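Local coordinates for fucoxanthin chlorophyll a/c-binding protein Lhcq3 (PDB 6L4U) that binds chlorophylls a and c and carotenoids, and probably harvests light and passes the excitation energy to a photosystem, at residues Leu75-Tyr80 and Ile180-Phe185. Numbering follows the deposited sequence.
Sequences LATTGY and IAIMSF. With CLA (chlorophyll a), chain B.
Phe-185 reaches from helix 161-190 into the side of helix 56-85, between Thr-77 and Tyr-80. Its CB lies over one face of the Tyr-80 ring, toward the rim. Phe-185 CG sits 4.2 Å from Tyr-80 CD2. Farther out, Phe-185 CD2 meets Tyr-80 CB at 3.8 Å. Phe-185 CE2 then touches Thr-77 CG2 at 3.6 Å, and Phe-185 CZ ends near the same methyl. The carbonyl oxygen of Thr-77 lies at the ring edge, in plane. The rings of Tyr-80 and Phe-185 are oblique, with planes at 33° and centroids 5.5 Å apart. An alanine here would keep CB over Tyr-80 but lose the ring, which would probably leave the Thr-77 methyl and the CB side of Tyr-80 without their partner and open a gap between the helices.

Thr-77 turns its methyl to Phe-185 because CG2 is anti to the backbone N. Its OG1 packs beside Ala-181 CB but is hydrogen-bonded to the carbonyl of Ala-73, one turn back. Ile-182 fills the next place: CG1 meets Ala-76 CB at 3.7 Å, and CD1 reaches Ala-76 O. No hydrogen bond joins the segments; the join is van der Waals packing, mostly apolar.

Leu-75, Ala-76, Thr-78 and Gly-79 also line a chlorophyll a. Gly-79 CA lies 3.5 Å from its C1C, and the close approach leaves no room for a CB at this position. Carotenoids touch Ala-181 and Ile-182. Phe-204 packs edge-to-face with Phe-185, and Tyr-80 also touches helix 107-110. The contact thus joins helices 56-85 and 161-190, the crossed central pair of the light-harvesting fold, whose short segments here run at 45°.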
loop_
_atom_site.group_PDB
_atom_site.type_symbol
_atom_site.label_atom_id
_atom_site.label_comp_id
_atom_site.label_asym_id
_atom_site.label_seq_id
_atom_site.Cartn_x
_atom_site.Cartn_y
_atom_site.Cartn_z
ATOM N N LEU X 75 78.215 20.246 -31.952
ATOM C CA LEU X 75 78.449 18.999 -31.242
ATOM C C LEU X 75 78.075 17.791 -32.085
ATOM O O LEU X 75 78.585 16.697 -31.840
ATOM C CB LEU X 75 77.655 18.970 -29.937
ATOM C CG LEU X 75 77.989 20.005 -28.865
ATOM C CD1 LEU X 75 77.023 19.871 -27.706
ATOM C CD2 LEU X 75 79.418 19.868 -28.395
ATOM N N ALA X 76 77.206 17.966 -33.076
ATOM C CA ALA X 76 76.764 16.835 -33.877
ATOM C C ALA X 76 77.688 16.580 -35.057
ATOM O O ALA X 76 77.923 15.423 -35.420
ATOM C CB ALA X 76 75.336 17.057 -34.363
ATOM N N THR X 77 78.193 17.648 -35.677
ATOM C CA THR X 77 79.172 17.494 -36.746
ATOM C C THR X 77 80.463 16.887 -36.215
ATOM O O THR X 77 81.035 15.985 -36.836
ATOM C CB THR X 77 79.444 18.853 -37.388
ATOM O OG1 THR X 77 78.224 19.384 -37.913
ATOM C CG2 THR X 77 80.459 18.731 -38.504
ATOM N N THR X 78 80.888 17.316 -35.030
ATOM C CA THR X 78 82.121 16.805 -34.450
ATOM C C THR X 78 81.932 15.393 -33.915
ATOM O O THR X 78 82.824 14.548 -34.051
ATOM C CB THR X 78 82.592 17.767 -33.363
ATOM O OG1 THR X 78 82.843 19.040 -33.965
ATOM C CG2 THR X 78 83.860 17.285 -32.690
ATOM N N GLY X 79 80.760 15.105 -33.348
ATOM C CA GLY X 79 80.483 13.759 -32.876
ATOM C C GLY X 79 80.391 12.739 -33.991
ATOM O O GLY X 79 80.678 11.560 -33.781
ATOM N N TYR X 80 80.010 13.173 -35.191
ATOM C CA TYR X 80 80.062 12.279 -36.338
ATOM C C TYR X 80 81.473 12.156 -36.890
ATOM O O TYR X 80 81.853 11.084 -37.370
ATOM C CB TYR X 80 79.113 12.762 -37.432
ATOM C CG TYR X 80 78.615 11.654 -38.327
ATOM C CD1 TYR X 80 77.467 10.940 -38.007
ATOM C CD2 TYR X 80 79.295 11.317 -39.489
ATOM C CE1 TYR X 80 77.009 9.922 -38.822
ATOM C CE2 TYR X 80 78.844 10.301 -40.309
ATOM C CZ TYR X 80 77.702 9.610 -39.971
ATOM O OH TYR X 80 77.252 8.599 -40.785
ATOM N N ILE X 180 74.461 22.919 -41.755
ATOM C CA ILE X 180 74.550 22.373 -43.103
ATOM C C ILE X 180 75.361 21.085 -43.099
ATOM O O ILE X 180 75.064 20.142 -43.842
ATOM C CB ILE X 180 75.152 23.431 -44.042
ATOM C CG1 ILE X 180 74.350 24.723 -43.944
ATOM C CG2 ILE X 180 75.173 22.956 -45.476
ATOM C CD1 ILE X 180 74.932 25.837 -44.733
ATOM N N ALA X 181 76.371 21.012 -42.229
ATOM C CA ALA X 181 77.292 19.882 -42.224
ATOM C C ALA X 181 76.627 18.616 -41.700
ATOM O O ALA X 181 76.782 17.540 -42.287
ATOM C CB ALA X 181 78.523 20.223 -41.390
ATOM N N ILE X 182 75.879 18.720 -40.599
ATOM C CA ILE X 182 75.258 17.524 -40.037
ATOM C C ILE X 182 74.062 17.103 -40.887
ATOM O O ILE X 182 73.767 15.908 -41.005
ATOM C CB ILE X 182 74.897 17.752 -38.551
ATOM C CG1 ILE X 182 74.328 16.486 -37.907
ATOM C CG2 ILE X 182 73.911 18.885 -38.376
ATOM C CD1 ILE X 182 75.304 15.349 -37.832
ATOM N N MET X 183 73.396 18.056 -41.547
ATOM C CA MET X 183 72.359 17.693 -42.505
ATOM C C MET X 183 72.957 17.059 -43.752
ATOM O O MET X 183 72.282 16.279 -44.430
ATOM C CB MET X 183 71.522 18.916 -42.879
ATOM C CG MET X 183 70.483 19.316 -41.841
ATOM S SD MET X 183 69.712 17.924 -40.995
ATOM C CE MET X 183 68.579 17.341 -42.253
ATOM N N SER X 184 74.214 17.377 -44.069
ATOM C CA SER X 184 74.893 16.685 -45.157
ATOM C C SER X 184 75.324 15.288 -44.746
ATOM O O SER X 184 75.348 14.381 -45.582
ATOM C CB SER X 184 76.106 17.484 -45.619
ATOM O OG SER X 184 77.212 17.253 -44.766
ATOM N N PHE X 185 75.658 15.094 -43.470
ATOM C CA PHE X 185 76.164 13.802 -43.016
ATOM C C PHE X 185 75.052 12.767 -42.956
ATOM O O PHE X 185 75.276 11.591 -43.260
ATOM C CB PHE X 185 76.820 13.931 -41.638
ATOM C CG PHE X 185 78.127 14.690 -41.629
ATOM C CD1 PHE X 185 78.766 15.068 -42.801
ATOM C CD2 PHE X 185 78.714 15.023 -40.423
ATOM C CE1 PHE X 185 79.957 15.763 -42.765
ATOM C CE2 PHE X 185 79.903 15.713 -40.385
ATOM C CZ PHE X 185 80.524 16.086 -41.554
HETATM MG MG CLA B . 79.941 11.344 -29.012
HETATM C CHA CLA B . 80.857 8.239 -27.848
HETATM C CHB CLA B . 76.710 10.374 -28.779
HETATM C CHC CLA B . 79.079 14.559 -29.547
HETATM C CHD CLA B . 83.498 12.342 -28.852
HETATM N NA CLA B . 78.947 9.641 -28.383
HETATM C C1A CLA B . 79.394 8.495 -28.042
HETATM C C2A CLA B . 78.368 7.436 -27.742
HETATM C C3A CLA B . 77.087 8.126 -28.121
HETATM C C4A CLA B . 77.627 9.473 -28.455
HETATM C CMA CLA B . 76.510 7.469 -29.365
HETATM C CAA CLA B . 77.946 7.386 -26.265
HETATM C CBA CLA B . 78.896 7.453 -25.071
HETATM C CGA CLA B . 79.463 8.814 -24.715
HETATM O O1A CLA B . 80.240 8.899 -23.781
HETATM O O2A CLA B . 79.153 10.043 -25.424
HETATM N NB CLA B . 78.152 12.312 -29.128
HETATM C C1B CLA B . 76.936 11.778 -29.114
HETATM C C2B CLA B . 75.814 12.715 -29.370
HETATM C C3B CLA B . 76.556 13.977 -29.593
HETATM C C4B CLA B . 77.979 13.597 -29.419
HETATM C CMB CLA B . 74.336 12.432 -29.408
HETATM C CAB CLA B . 76.061 15.332 -29.917
HETATM C CBB CLA B . 75.247 15.544 -30.925
HETATM N NC CLA B . 81.064 13.061 -29.157
HETATM C C1C CLA B . 80.512 14.266 -29.381
HETATM C C2C CLA B . 81.479 15.385 -29.462
HETATM C C3C CLA B . 82.779 14.721 -29.259
HETATM C C4C CLA B . 82.400 13.299 -29.087
HETATM C CMC CLA B . 81.204 16.843 -29.699
HETATM C CAC CLA B . 84.153 15.335 -29.230
HETATM C CBC CLA B . 84.392 15.708 -27.785
HETATM N ND CLA B . 81.759 10.598 -28.485
HETATM C C1D CLA B . 83.142 10.976 -28.474
HETATM C C2D CLA B . 84.096 9.912 -28.069
HETATM C C3D CLA B . 83.138 8.801 -27.822
HETATM C C4D CLA B . 81.865 9.284 -28.074
HETATM C CMD CLA B . 85.583 9.786 -27.898
HETATM C CAD CLA B . 82.997 7.388 -27.396
HETATM O OBD CLA B . 83.947 6.594 -27.078
HETATM C CBD CLA B . 81.575 7.007 -27.434
HETATM C CGD CLA B . 81.451 5.972 -28.505
HETATM O O1D CLA B . 81.084 4.847 -28.230
HETATM O O2D CLA B . 81.755 6.299 -29.884
HETATM C CED CLA B . 81.271 5.446 -30.916
HETATM C C1 CLA B . 80.190 11.022 -25.478
HETATM C C2 CLA B . 79.735 12.392 -25.042
HETATM C C3 CLA B . 80.555 13.455 -25.107
HETATM C C4 CLA B . 81.966 13.323 -25.597
HETATM C C5 CLA B . 80.077 14.812 -24.663
HETATM C C6 CLA B . 79.345 15.581 -25.754
HETATM C C7 CLA B . 79.696 17.063 -25.701
HETATM C C8 CLA B . 79.355 17.693 -24.354
HETATM C C9 CLA B . 77.848 17.733 -24.137
HETATM C C10 CLA B . 79.919 19.107 -24.292
HETATM C C11 CLA B . 81.035 19.262 -23.261
HETATM C C12 CLA B . 82.343 18.571 -23.655
HETATM C C13 CLA B . 83.313 19.405 -24.504
HETATM C C14 CLA B . 83.188 20.911 -24.279
HETATM C C15 CLA B . 83.174 19.068 -25.988
HETATM C C16 CLA B . 84.467 19.333 -26.750
HETATM C C17 CLA B . 84.196 19.740 -28.194
HETATM C C18 CLA B . 85.490 19.984 -28.967
HETATM C C19 CLA B . 86.274 18.692 -29.171
HETATM C C20 CLA B . 86.359 21.037 -28.288
#